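Local structure of serpin-ZX (Arabidopsis thaliana, 3LE2) at residues S28-V33 and L195-K200; K56-S61 and G298-F303; E135-V140 and E154-G159; T178-F183 and P226-Q231. The protein inhibits target proteases, including metacaspase-9, through cleavage of its reactive centre loop and covalent trapping of the enzyme, thereby restraining programmed cell death. All coordinates share one frame; numbering follows the deposited sequence.

Overall arrangement
From the N terminus, residues 28-33, in the loop after helix 5-25, open contact 1, and residues 56-61 on helix 54-63 open contact 2. Contact 3 follows as the shortest loop, nested inside both, and joins helix 129-147 to the connection toward strand 167-176. Residues 178-183, beyond that strand, open contact 4. Contact 1 then closes at 195-200, in the hairpin of strands 189-194 and 200-207; contact 4 closes at 226-231, in the loop after strand 220-226; contact 2 closes last, at 298-303, in the loop after helix 291-296. Contact 1 therefore crosses contacts 2 and 4, whereas contact 4 is nested within contact 2, on the opposite side of the chain's centre.

Contact 1. Residues S28-V33 and L195-K200; sequences SQNSNV and LLDGNK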
loop_
_atom_site.group_PDB
_atom_site.type_symbol
_atom_site.label_atom_id
_atom_site.label_comp_id
_atom_site.label_asym_id
_atom_site.label_seq_id
_atom_site.Cartn_x
_atom_site.Cartn_y
_atom_site.Cartn_z
ATOM N N SER A 28 -18.113 -2.145 1.499
ATOM C CA SER A 28 -19.093 -2.504 2.516
ATOM C C SER A 28 -18.472 -2.569 3.913
ATOM O O SER A 28 -17.254 -2.695 4.071
ATOM C CB SER A 28 -19.734 -3.855 2.187
ATOM O OG SER A 28 -18.821 -4.884 2.478
ATOM N N GLN A 29 -19.333 -2.521 4.922
ATOM C CA GLN A 29 -18.915 -2.502 6.316
ATOM C C GLN A 29 -17.843 -3.535 6.647
ATOM O O GLN A 29 -16.859 -3.238 7.330
ATOM C CB GLN A 29 -20.120 -2.734 7.224
ATOM C CG GLN A 29 -19.774 -2.648 8.684
ATOM C CD GLN A 29 -20.995 -2.716 9.563
ATOM O OE1 GLN A 29 -21.810 -3.630 9.439
ATOM N NE2 GLN A 29 -21.133 -1.748 10.462
ATOM N N ASN A 30 -18.051 -4.753 6.169
ATOM C CA ASN A 30 -17.196 -5.873 6.527
ATOM C C ASN A 30 -16.196 -6.248 5.438
ATOM O O ASN A 30 -15.708 -7.370 5.411
ATOM C CB ASN A 30 -18.052 -7.087 6.909
ATOM C CG ASN A 30 -18.955 -6.817 8.119
ATOM O OD1 ASN A 30 -20.059 -7.360 8.221
ATOM N ND2 ASN A 30 -18.490 -5.968 9.034
ATOM N N SER A 31 -15.882 -5.300 4.555
ATOM C CA SER A 31 -14.921 -5.540 3.471
ATOM C C SER A 31 -13.500 -5.169 3.871
ATOM O O SER A 31 -13.217 -4.012 4.138
ATOM C CB SER A 31 -15.289 -4.737 2.212
ATOM O OG SER A 31 -16.528 -5.151 1.658
ATOM N N ASN A 32 -12.605 -6.148 3.875
ATOM C CA ASN A 32 -11.194 -5.888 4.094
ATOM C C ASN A 32 -10.659 -4.996 2.985
ATOM O O ASN A 32 -11.169 -5.038 1.862
ATOM C CB ASN A 32 -10.420 -7.204 4.124
ATOM C CG ASN A 32 -10.749 -8.038 5.335
ATOM O OD1 ASN A 32 -11.078 -7.504 6.394
ATOM N ND2 ASN A 32 -10.672 -9.356 5.188
ATOM N N VAL A 33 -9.641 -4.198 3.305
ATOM C CA VAL A 33 -8.968 -3.357 2.322
ATOM C C VAL A 33 -7.444 -3.531 2.420
ATOM O O VAL A 33 -6.903 -3.650 3.517
ATOM C CB VAL A 33 -9.270 -1.856 2.561
ATOM C CG1 VAL A 33 -8.440 -0.988 1.606
ATOM C CG2 VAL A 33 -10.737 -1.563 2.424
ATOM N N LEU A 195 -17.096 -8.632 14.797
ATOM C CA LEU A 195 -17.395 -7.885 13.580
ATOM C C LEU A 195 -18.053 -6.539 13.894
ATOM O O LEU A 195 -18.697 -6.380 14.927
ATOM C CB LEU A 195 -18.312 -8.709 12.684
ATOM C CG LEU A 195 -17.784 -9.458 11.458
ATOM C CD1 LEU A 195 -16.426 -10.085 11.661
ATOM C CD2 LEU A 195 -18.803 -10.525 11.051
ATOM N N LEU A 196 -17.890 -5.571 12.999
ATOM C CA LEU A 196 -18.508 -4.258 13.175
ATOM C C LEU A 196 -20.049 -4.317 13.160
ATOM O O LEU A 196 -20.720 -3.476 13.763
ATOM C CB LEU A 196 -18.004 -3.284 12.100
ATOM C CG LEU A 196 -16.532 -2.855 12.173
ATOM C CD1 LEU A 196 -16.096 -2.117 10.898
ATOM C CD2 LEU A 196 -16.280 -2.001 13.419
ATOM N N ASP A 197 -20.610 -5.299 12.463
ATOM C CA ASP A 197 -22.067 -5.428 12.403
ATOM C C ASP A 197 -22.672 -5.980 13.701
ATOM O O ASP A 197 -23.867 -6.266 13.759
ATOM C CB ASP A 197 -22.517 -6.259 11.185
ATOM C CG ASP A 197 -22.071 -7.705 11.257
ATOM O OD1 ASP A 197 -21.586 -8.136 12.327
ATOM O OD2 ASP A 197 -22.210 -8.417 10.231
ATOM N N GLY A 198 -21.850 -6.133 14.735
ATOM C CA GLY A 198 -22.340 -6.594 16.023
ATOM C C GLY A 198 -22.184 -8.086 16.283
ATOM O O GLY A 198 -22.201 -8.521 17.434
ATOM N N ASN A 199 -22.038 -8.876 15.225
ATOM C CA ASN A 199 -21.845 -10.310 15.376
ATOM C C ASN A 199 -20.387 -10.698 15.619
ATOM O O ASN A 199 -19.476 -9.881 15.465
ATOM C CB ASN A 199 -22.362 -11.039 14.135
ATOM C CG ASN A 199 -23.743 -10.567 13.712
ATOM O OD1 ASN A 199 -24.028 -10.447 12.518
ATOM N ND2 ASN A 199 -24.604 -10.284 14.692
ATOM N N LYS A 200 -20.185 -11.957 15.996
ATOM C CA LYS A 200 -18.863 -12.523 16.221
ATOM C C LYS A 200 -18.665 -13.697 15.254
ATOM O O LYS A 200 -19.641 -14.254 14.746
ATOM C CB LYS A 200 -18.722 -13.025 17.669
ATOM C CG LYS A 200 -18.914 -11.978 18.764
ATOM C CD LYS A 200 -20.387 -11.748 19.098
ATOM C CE LYS A 200 -20.571 -11.036 20.451
ATOM N NZ LYS A 200 -19.993 -9.652 20.516
#
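The Gln29 amide has the turn 195-198 over one face: Leu196 CB lies 4.0 Å from Gln29 CD, and the backbone N of Asp197 is 3.9 Å from the same carbon, both on one side of the amide plane. Asp197 crosses the end of this group, its carboxylate turned 83° against the amide, and Asp197 CB comes to 3.2 Å from Gln29 OE1. The Asn30 amide is also nearly perpendicular to that carboxylate, at 88°. As modelled, Asn30 OD1 and Asp197 OD2 are 3.1 Å apart, but the amide is probably reversed and the pairing stays open. The other end of Leu196 reaches the backbone: Leu196 CD1 is 3.8 Å from Gln29 O.

Each segment contains a type I turn, Ser28 to Ser31 and Leu195 to Gly198. In the second, Gly198, at positive phi, and the bond from Leu195 N to Asn199 O (2.8 Å) fit a G1-bulge hairpin joining strands 189-194 and 200-207. Asp197 probably steadies it: with CG between its backbone N and carbonyl carbon (chi1 65°), Asp197 OD1 turns back to accept Asn199 N at 3.0 Å, an Asx turn whose donor comes on the anti side and well out of the carboxylate plane. Leu196 also rests on Pro369 and Val389.

The chemistry implies a mixed surface junction, Leu196 against Gln29 beside polar groups whose pairing is not settled.

Contact 2. Residues K56-S61 and G298-F303; sequences KDQILS and GLTSPF
The amide atom modelled as Gln58 NE2 sits in a cluster of polar groups: Ser301 N and Ser301 OG are each 2.9 Å from it, and Thr300 N is 3.2 Å away. This amide is probably turned over in the model, so the identity of the atom, and with it the bonding, is doubtful; its position is the firmer evidence. Gln58 reaches there because CG stands anti to its own backbone N (chi1 -161°) and the chain continues extended, running from helix 54-63 to the start of the 3-10 segment 301-303. Along the way it slides past Leu299 in the opposite direction, with Gln58 CG 4.0 Å from Leu299 CD1.

Beside the Gln58 chain is an apolar layer. Ile59 CG1 meets Leu299 CD1 at 3.9 Å, the two side chains crossing at about a right angle. Ile59 CD1 presses on Pro302 CG at 3.5 Å, tighter than normal van der Waals contact. Helix 37-49 backs this layer, Ile47 touching both Ile59 and Pro302.

The second segment is placed by the end of helix 291-296: Gly298, at positive phi, is the C' residue of a Schellman motif, and Leu299 then centres an inverse gamma turn. After this turn Thr300 and Ser301 lie at the end of Gln58. Thr300 N already makes a weak bond to Gly298 O.

If the amide is reversed, its oxygen would lie near Ser301 N and OG, where a hydrogen bond is possible, next to a close apolar contact.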
loop_
_atom_site.group_PDB
_atom_site.type_symbol
_atom_site.label_atom_id
_atom_site.label_comp_id
_atom_site.label_asym_id
_atom_site.label_seq_id
_atom_site.Cartn_x
_atom_site.Cartn_y
_atom_site.Cartn_z
ATOM N N LYS A 56 -0.769 19.701 -14.069
ATOM C CA LYS A 56 0.519 19.393 -13.465
ATOM C C LYS A 56 0.546 19.926 -12.024
ATOM O O LYS A 56 0.926 19.214 -11.085
ATOM C CB LYS A 56 1.663 19.985 -14.287
ATOM C CG LYS A 56 3.038 19.452 -13.912
ATOM C CD LYS A 56 4.138 20.026 -14.802
ATOM C CE LYS A 56 4.202 21.551 -14.696
ATOM N NZ LYS A 56 5.430 22.120 -15.322
ATOM N N ASP A 57 0.106 21.171 -11.850
ATOM C CA ASP A 57 0.158 21.824 -10.545
ATOM C C ASP A 57 -0.706 21.137 -9.510
ATOM O O ASP A 57 -0.311 20.999 -8.351
ATOM C CB ASP A 57 -0.251 23.286 -10.655
ATOM C CG ASP A 57 0.777 24.116 -11.377
ATOM O OD1 ASP A 57 1.969 23.733 -11.347
ATOM O OD2 ASP A 57 0.393 25.146 -11.973
ATOM N N GLN A 58 -1.888 20.706 -9.922
ATOM C CA GLN A 58 -2.802 20.077 -8.983
ATOM C C GLN A 58 -2.243 18.751 -8.485
ATOM O O GLN A 58 -2.434 18.380 -7.327
ATOM C CB GLN A 58 -4.181 19.884 -9.603
ATOM C CG GLN A 58 -5.274 19.674 -8.593
ATOM C CD GLN A 58 -6.588 19.323 -9.253
ATOM O OE1 GLN A 58 -7.549 20.091 -9.186
ATOM N NE2 GLN A 58 -6.634 18.162 -9.911
ATOM N N ILE A 59 -1.536 18.047 -9.357
ATOM C CA ILE A 59 -0.954 16.768 -8.983
ATOM C C ILE A 59 0.302 17.023 -8.155
ATOM O O ILE A 59 0.523 16.381 -7.128
ATOM C CB ILE A 59 -0.640 15.912 -10.234
ATOM C CG1 ILE A 59 -1.909 15.691 -11.058
ATOM C CG2 ILE A 59 -0.026 14.568 -9.855
ATOM C CD1 ILE A 59 -1.636 15.101 -12.426
ATOM N N LEU A 60 1.112 17.980 -8.600
ATOM C CA LEU A 60 2.324 18.348 -7.873
ATOM C C LEU A 60 2.024 18.647 -6.406
ATOM O O LEU A 60 2.760 18.223 -5.515
ATOM C CB LEU A 60 3.008 19.557 -8.517
ATOM C CG LEU A 60 3.828 19.283 -9.772
ATOM C CD1 LEU A 60 4.440 20.570 -10.298
ATOM C CD2 LEU A 60 4.902 18.263 -9.460
ATOM N N SER A 61 0.944 19.383 -6.161
ATOM C CA SER A 61 0.578 19.761 -4.801
ATOM C C SER A 61 0.007 18.573 -4.038
ATOM O O SER A 61 0.160 18.478 -2.821
ATOM C CB SER A 61 -0.414 20.928 -4.805
ATOM O OG SER A 61 0.173 22.080 -5.395
ATOM N N GLY A 298 -10.366 15.627 -4.337
ATOM C CA GLY A 298 -10.149 16.849 -5.085
ATOM C C GLY A 298 -9.120 16.784 -6.199
ATOM O O GLY A 298 -8.844 17.801 -6.839
ATOM N N LEU A 299 -8.546 15.604 -6.440
ATOM C CA LEU A 299 -7.605 15.442 -7.548
ATOM C C LEU A 299 -8.404 15.113 -8.789
ATOM O O LEU A 299 -8.420 13.974 -9.247
ATOM C CB LEU A 299 -6.549 14.365 -7.260
ATOM C CG LEU A 299 -5.356 14.352 -8.228
ATOM C CD1 LEU A 299 -4.777 15.748 -8.398
ATOM C CD2 LEU A 299 -4.275 13.386 -7.781
ATOM N N THR A 300 -9.063 16.142 -9.319
ATOM C CA THR A 300 -10.053 16.007 -10.384
ATOM C C THR A 300 -9.479 16.222 -11.777
ATOM O O THR A 300 -9.982 15.660 -12.742
ATOM C CB THR A 300 -11.189 17.032 -10.188
ATOM O OG1 THR A 300 -10.635 18.265 -9.695
ATOM C CG2 THR A 300 -12.220 16.515 -9.197
ATOM N N SER A 301 -8.434 17.041 -11.884
ATOM C CA SER A 301 -7.966 17.485 -13.203
ATOM C C SER A 301 -7.453 16.383 -14.146
ATOM O O SER A 301 -7.703 16.434 -15.353
ATOM C CB SER A 301 -6.938 18.619 -13.094
ATOM O OG SER A 301 -5.677 18.137 -12.663
ATOM N N PRO A 302 -6.723 15.395 -13.613
ATOM C CA PRO A 302 -6.265 14.313 -14.500
ATOM C C PRO A 302 -7.398 13.550 -15.188
ATOM O O PRO A 302 -7.164 12.984 -16.249
ATOM C CB PRO A 302 -5.502 13.392 -13.550
ATOM C CG PRO A 302 -5.034 14.328 -12.436
ATOM C CD PRO A 302 -6.176 15.269 -12.250
ATOM N N PHE A 303 -8.595 13.560 -14.603
ATOM C CA PHE A 303 -9.735 12.782 -15.100
ATOM C C PHE A 303 -10.794 13.622 -15.817
ATOM O O PHE A 303 -11.856 13.120 -16.179
ATOM C CB PHE A 303 -10.366 12.016 -13.934
ATOM C CG PHE A 303 -9.350 11.380 -13.046
ATOM C CD1 PHE A 303 -8.815 10.136 -13.364
ATOM C CD2 PHE A 303 -8.877 12.046 -11.927
ATOM C CE1 PHE A 303 -7.841 9.556 -12.564
ATOM C CE2 PHE A 303 -7.905 11.474 -11.119
ATOM C CZ PHE A 303 -7.383 10.221 -11.442
#

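Contact 3. Residues E135-V140 and E154-G159; sequences EVIAEV and EVLPEG
Chi1 of Ile137, -61°, sets CG1 beside the backbone N and so leaves CG2 anti to it; this methyl comes against Leu156, with Ile137 CG2 3.9 Å from Leu156 CB. The extended chain beyond CG1 carries Ile137 CD1 to the backbone of the other segment, 3.9 Å from Gly159 N. One helical turn later Val140 has CG1 anti to its N (chi1 175°), and this branch meets the leucine too, Val140 CG1 lying 3.8 Å from Leu156 CD1. The Leu156 side chain crosses Val140 at about a right angle but Ile137 more obliquely. One leucine is thus touched at two levels: at CB by the isoleucine and at its CD1 tip by the valine.

Ile137 and Val140 lie three residues apart, hence on neighbouring positions of one face of helix 129-147. In the serpin fold this is the helix lying across the large central sheet, and residues 154-159 belong to the connection running back from it toward strand 167-176. Leu156 lies between the helix and the sheet: it touches Ile168 and Ala170 of that strand and Phe328 of strand 326-335, and Val140 also rests on Ala170.

One polar bond ties the loop to the same helix: Leu156 N donates to Asn141 OD1, next to the leucine side chain. The Ile137 methyl makes further van der Waals contacts with two consecutive carbonyls, Ile137 CG2 lying 4.0 Å from Leu156 O and 4.1 Å from Pro157 O. Pro157 O itself accepts from Ser160 OG.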
loop_
_atom_site.group_PDB
_atom_site.type_symbol
_atom_site.label_atom_id
_atom_site.label_comp_id
_atom_site.label_asym_id
_atom_site.label_seq_id
_atom_site.Cartn_x
_atom_site.Cartn_y
_atom_site.Cartn_z
ATOM N N GLU A 135 -10.733 -8.131 -25.270
ATOM C CA GLU A 135 -9.407 -8.730 -25.445
ATOM C C GLU A 135 -8.325 -7.950 -24.722
ATOM O O GLU A 135 -7.370 -8.542 -24.199
ATOM C CB GLU A 135 -9.016 -8.836 -26.920
ATOM C CG GLU A 135 -9.984 -9.627 -27.774
ATOM C CD GLU A 135 -10.210 -11.047 -27.266
ATOM O OE1 GLU A 135 -9.300 -11.634 -26.624
ATOM O OE2 GLU A 135 -11.311 -11.572 -27.529
ATOM N N VAL A 136 -8.446 -6.623 -24.722
ATOM C CA VAL A 136 -7.439 -5.772 -24.078
ATOM C C VAL A 136 -7.378 -6.058 -22.579
ATOM O O VAL A 136 -6.308 -6.219 -22.015
ATOM C CB VAL A 136 -7.704 -4.265 -24.318
ATOM C CG1 VAL A 136 -6.586 -3.417 -23.699
ATOM C CG2 VAL A 136 -7.855 -3.968 -25.823
ATOM N N ILE A 137 -8.542 -6.156 -21.948
ATOM C CA ILE A 137 -8.626 -6.539 -20.538
ATOM C C ILE A 137 -7.837 -7.821 -20.245
ATOM O O ILE A 137 -7.030 -7.861 -19.315
ATOM C CB ILE A 137 -10.097 -6.723 -20.097
ATOM C CG1 ILE A 137 -10.866 -5.412 -20.268
ATOM C CG2 ILE A 137 -10.174 -7.242 -18.655
ATOM C CD1 ILE A 137 -12.359 -5.543 -20.051
ATOM N N ALA A 138 -8.057 -8.866 -21.043
ATOM C CA ALA A 138 -7.348 -10.127 -20.821
ATOM C C ALA A 138 -5.860 -9.954 -21.054
ATOM O O ALA A 138 -5.034 -10.494 -20.305
ATOM C CB ALA A 138 -7.901 -11.250 -21.708
ATOM N N GLU A 139 -5.527 -9.198 -22.097
ATOM C CA GLU A 139 -4.133 -8.933 -22.439
ATOM C C GLU A 139 -3.396 -8.222 -21.299
ATOM O O GLU A 139 -2.275 -8.595 -20.947
ATOM C CB GLU A 139 -4.046 -8.120 -23.739
ATOM C CG GLU A 139 -2.639 -7.625 -24.085
ATOM C CD GLU A 139 -2.582 -6.834 -25.393
ATOM O OE1 GLU A 139 -3.530 -6.065 -25.681
ATOM O OE2 GLU A 139 -1.580 -6.977 -26.130
ATOM N N VAL A 140 -4.033 -7.203 -20.726
ATOM C CA VAL A 140 -3.435 -6.455 -19.615
ATOM C C VAL A 140 -3.283 -7.374 -18.406
ATOM O O VAL A 140 -2.250 -7.372 -17.724
ATOM C CB VAL A 140 -4.274 -5.211 -19.240
ATOM C CG1 VAL A 140 -3.713 -4.534 -18.016
ATOM C CG2 VAL A 140 -4.340 -4.222 -20.409
ATOM N N GLU A 154 -5.229 -10.835 -11.841
ATOM C CA GLU A 154 -6.372 -10.153 -12.439
ATOM C C GLU A 154 -6.538 -8.691 -12.004
ATOM O O GLU A 154 -7.492 -8.351 -11.299
ATOM C CB GLU A 154 -7.649 -10.927 -12.119
ATOM C CG GLU A 154 -8.922 -10.264 -12.612
ATOM C CD GLU A 154 -10.064 -11.249 -12.754
ATOM O OE1 GLU A 154 -9.804 -12.404 -13.158
ATOM O OE2 GLU A 154 -11.221 -10.868 -12.470
ATOM N N VAL A 155 -5.630 -7.826 -12.446
ATOM C CA VAL A 155 -5.729 -6.401 -12.127
ATOM C C VAL A 155 -7.007 -5.730 -12.648
ATOM O O VAL A 155 -7.635 -4.979 -11.917
ATOM C CB VAL A 155 -4.486 -5.615 -12.593
ATOM C CG1 VAL A 155 -4.451 -4.239 -11.914
ATOM C CG2 VAL A 155 -3.233 -6.394 -12.249
ATOM N N LEU A 156 -7.402 -5.997 -13.894
ATOM C CA LEU A 156 -8.652 -5.432 -14.422
ATOM C C LEU A 156 -9.816 -6.415 -14.270
ATOM O O LEU A 156 -9.711 -7.551 -14.711
ATOM C CB LEU A 156 -8.507 -5.016 -15.887
ATOM C CG LEU A 156 -7.894 -3.655 -16.241
ATOM C CD1 LEU A 156 -6.491 -3.509 -15.687
ATOM C CD2 LEU A 156 -7.880 -3.488 -17.732
ATOM N N PRO A 157 -10.918 -5.988 -13.618
ATOM C CA PRO A 157 -12.097 -6.850 -13.487
ATOM C C PRO A 157 -12.832 -6.962 -14.813
ATOM O O PRO A 157 -12.713 -6.071 -15.658
ATOM C CB PRO A 157 -12.989 -6.085 -12.494
ATOM C CG PRO A 157 -12.107 -5.114 -11.822
ATOM C CD PRO A 157 -11.066 -4.746 -12.834
ATOM N N GLU A 158 -13.591 -8.037 -14.989
ATOM C CA GLU A 158 -14.403 -8.177 -16.178
ATOM C C GLU A 158 -15.238 -6.912 -16.386
ATOM O O GLU A 158 -15.748 -6.329 -15.430
ATOM C CB GLU A 158 -15.282 -9.432 -16.093
ATOM C CG GLU A 158 -14.477 -10.731 -16.155
ATOM C CD GLU A 158 -15.356 -11.970 -16.342
ATOM O OE1 GLU A 158 -15.710 -12.605 -15.321
ATOM O OE2 GLU A 158 -15.693 -12.308 -17.505
ATOM N N GLY A 159 -15.335 -6.475 -17.642
ATOM C CA GLY A 159 -16.164 -5.341 -18.003
ATOM C C GLY A 159 -15.639 -3.995 -17.539
ATOM O O GLY A 159 -16.369 -3.009 -17.557
#

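Contact 4. Residues T178-F183 and P226-Q231; sequences TWNEKF and PYLQGQ. With ACT (acetate ion), chain D.
Trp179 and Tyr227 lie side by side and point the same way, their rings nearly parallel, with planes at 13° and centroids of the six-membered rings 4.5 Å apart. The rings are slid against each other and overlap little: Trp179 CZ3 stands over one face of the tyrosine near its rim, and its 3.2 Å approach to Tyr227 CE1 is close. Both side chains have CG anti to the carbonyl carbon, chi1 being -60° for Trp179, which turns the two rings to the same side of paired backbones. At the tyrosine's edge, in its plane, lies Thr178 O, while Pro226 O sits at the edge of the indole, 3.7 Å from Trp179 CE3.

Those two carbonyls also link the backbones in a single beta bridge. Leu228 N donates to Thr178 O at 2.7 Å, and Asn180 N donates to Pro226 O at 3.1 Å. Asn180 crosses Leu228 at about a right angle, with Asn180 OD1 3.9 Å from Leu228 CD1. Water extends the pairing: one molecule gives to Asn180 OD1 and accepts from Gln229 N, and another joins Glu181 N to Pro226 O. An acetate, probably from the crystallisation liquor, accepts a weak bond from Thr178 N.

Trp179 NE1 donates to Asn336 O, just past strand 326-335, and Lys182 forms a salt bridge with Glu341 in the first part of the reactive centre loop. Tyr227 packs edge-to-face with Phe175 of strand 167-176 and rests on Phe236 and Met238. The position matches the region called the breach in serpins, at the end of strands 167-176 and 326-335 beside strands 220-226 and 236-243.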
loop_
_atom_site.group_PDB
_atom_site.type_symbol
_atom_site.label_atom_id
_atom_site.label_comp_id
_atom_site.label_asym_id
_atom_site.label_seq_id
_atom_site.Cartn_x
_atom_site.Cartn_y
_atom_site.Cartn_z
ATOM N N THR A 178 8.940 -12.956 5.387
ATOM C CA THR A 178 9.058 -13.816 6.555
ATOM C C THR A 178 9.329 -12.943 7.780
ATOM O O THR A 178 10.156 -12.038 7.709
ATOM C CB THR A 178 10.243 -14.789 6.386
ATOM O OG1 THR A 178 9.969 -15.698 5.315
ATOM C CG2 THR A 178 10.465 -15.575 7.641
ATOM N N TRP A 179 8.636 -13.214 8.888
ATOM C CA TRP A 179 8.851 -12.486 10.139
ATOM C C TRP A 179 10.260 -12.711 10.666
ATOM O O TRP A 179 10.857 -13.773 10.459
ATOM C CB TRP A 179 7.865 -12.919 11.234
ATOM C CG TRP A 179 6.400 -12.725 10.920
ATOM C CD1 TRP A 179 5.422 -13.678 10.964
ATOM C CD2 TRP A 179 5.751 -11.505 10.531
ATOM N NE1 TRP A 179 4.208 -13.128 10.629
ATOM C CE2 TRP A 179 4.385 -11.796 10.358
ATOM C CE3 TRP A 179 6.194 -10.193 10.317
ATOM C CZ2 TRP A 179 3.458 -10.826 9.977
ATOM C CZ3 TRP A 179 5.269 -9.233 9.932
ATOM C CH2 TRP A 179 3.920 -9.555 9.767
ATOM N N ASN A 180 10.786 -11.698 11.344
ATOM C CA ASN A 180 12.031 -11.824 12.100
ATOM C C ASN A 180 11.891 -12.826 13.262
ATOM O O ASN A 180 12.845 -13.493 13.637
ATOM C CB ASN A 180 12.446 -10.456 12.627
ATOM C CG ASN A 180 13.933 -10.342 12.847
ATOM O OD1 ASN A 180 14.722 -11.018 12.191
ATOM N ND2 ASN A 180 14.328 -9.467 13.766
ATOM N N GLU A 181 10.688 -12.925 13.816
ATOM C CA GLU A 181 10.377 -13.879 14.870
ATOM C C GLU A 181 9.159 -14.708 14.488
ATOM O O GLU A 181 8.041 -14.199 14.480
ATOM C CB GLU A 181 10.047 -13.142 16.161
ATOM C CG GLU A 181 11.201 -12.379 16.770
ATOM C CD GLU A 181 12.083 -13.262 17.629
ATOM O OE1 GLU A 181 11.641 -14.383 17.989
ATOM O OE2 GLU A 181 13.213 -12.827 17.941
ATOM N N LYS A 182 9.354 -15.986 14.192
ATOM C CA LYS A 182 8.218 -16.840 13.871
ATOM C C LYS A 182 7.267 -16.949 15.057
ATOM O O LYS A 182 7.656 -16.707 16.202
ATOM C CB LYS A 182 8.689 -18.233 13.439
ATOM C CG LYS A 182 9.412 -19.033 14.527
ATOM C CD LYS A 182 10.141 -20.230 13.918
ATOM C CE LYS A 182 10.931 -21.009 14.955
ATOM N NZ LYS A 182 11.775 -22.059 14.308
ATOM N N PHE A 183 6.012 -17.283 14.774
ATOM C CA PHE A 183 5.064 -17.675 15.809
ATOM C C PHE A 183 5.061 -19.191 15.846
ATOM O O PHE A 183 5.296 -19.831 14.827
ATOM C CB PHE A 183 3.655 -17.197 15.470
ATOM C CG PHE A 183 3.511 -15.714 15.447
ATOM C CD1 PHE A 183 2.917 -15.051 16.505
ATOM C CD2 PHE A 183 3.971 -14.977 14.368
ATOM C CE1 PHE A 183 2.783 -13.679 16.487
ATOM C CE2 PHE A 183 3.839 -13.613 14.339
ATOM C CZ PHE A 183 3.244 -12.957 15.399
ATOM N N PRO A 226 8.502 -6.621 12.747
ATOM C CA PRO A 226 9.572 -6.528 11.742
ATOM C C PRO A 226 9.683 -7.785 10.869
ATOM O O PRO A 226 9.507 -8.909 11.366
ATOM C CB PRO A 226 10.860 -6.404 12.582
ATOM C CG PRO A 226 10.430 -6.295 13.994
ATOM C CD PRO A 226 9.031 -6.794 14.111
ATOM N N TYR A 227 10.000 -7.578 9.590
ATOM C CA TYR A 227 10.257 -8.659 8.644
ATOM C C TYR A 227 11.742 -8.985 8.610
ATOM O O TYR A 227 12.584 -8.082 8.685
ATOM C CB TYR A 227 9.802 -8.278 7.223
ATOM C CG TYR A 227 8.305 -8.207 7.053
ATOM C CD1 TYR A 227 7.547 -9.366 6.976
ATOM C CD2 TYR A 227 7.644 -6.980 6.969
ATOM C CE1 TYR A 227 6.184 -9.315 6.839
ATOM C CE2 TYR A 227 6.269 -6.917 6.823
ATOM C CZ TYR A 227 5.544 -8.098 6.757
ATOM O OH TYR A 227 4.176 -8.076 6.608
ATOM N N LEU A 228 12.043 -10.276 8.493
ATOM C CA LEU A 228 13.395 -10.769 8.253
ATOM C C LEU A 228 14.089 -9.983 7.141
ATOM O O LEU A 228 13.504 -9.707 6.096
ATOM C CB LEU A 228 13.348 -12.252 7.867
ATOM C CG LEU A 228 14.720 -12.857 7.571
ATOM C CD1 LEU A 228 15.591 -12.888 8.848
ATOM C CD2 LEU A 228 14.574 -14.237 6.944
ATOM N N GLN A 229 15.355 -9.658 7.361
ATOM C CA GLN A 229 16.077 -8.747 6.484
ATOM C C GLN A 229 17.079 -9.469 5.588
ATOM O O GLN A 229 17.218 -9.144 4.403
ATOM C CB GLN A 229 16.818 -7.736 7.345
ATOM C CG GLN A 229 16.876 -6.332 6.799
ATOM C CD GLN A 229 17.404 -5.369 7.837
ATOM O OE1 GLN A 229 17.365 -5.658 9.030
ATOM N NE2 GLN A 229 17.906 -4.228 7.394
ATOM N N GLY A 230 17.772 -10.454 6.156
ATOM C CA GLY A 230 18.914 -11.048 5.484
ATOM C C GLY A 230 19.943 -9.984 5.129
ATOM O O GLY A 230 20.362 -9.196 5.989
ATOM N N GLN A 231 20.338 -9.949 3.859
ATOM C CA GLN A 231 21.359 -9.016 3.384
ATOM C C GLN A 231 20.727 -7.784 2.763
ATOM O O GLN A 231 21.418 -6.888 2.271
ATOM C CB GLN A 231 22.282 -9.688 2.367
ATOM C CG GLN A 231 22.942 -10.947 2.884
ATOM C CD GLN A 231 23.525 -10.760 4.269
ATOM O OE1 GLN A 231 22.903 -11.128 5.271
ATOM N NE2 GLN A 231 24.721 -10.181 4.338
HETATM C C ACT D . 10.424 -13.954 1.564
HETATM O O ACT D . 10.538 -13.355 2.667
HETATM O OXT ACT D . 9.307 -14.490 1.326
HETATM C CH3 ACT D . 11.564 -14.020 0.579
HETATM O O HOH W 1 11.625 -11.417 4.620
HETATM O O HOH W 2 16.204 -9.519 10.063
HETATM O O HOH W 3 8.999 -10.218 13.660
#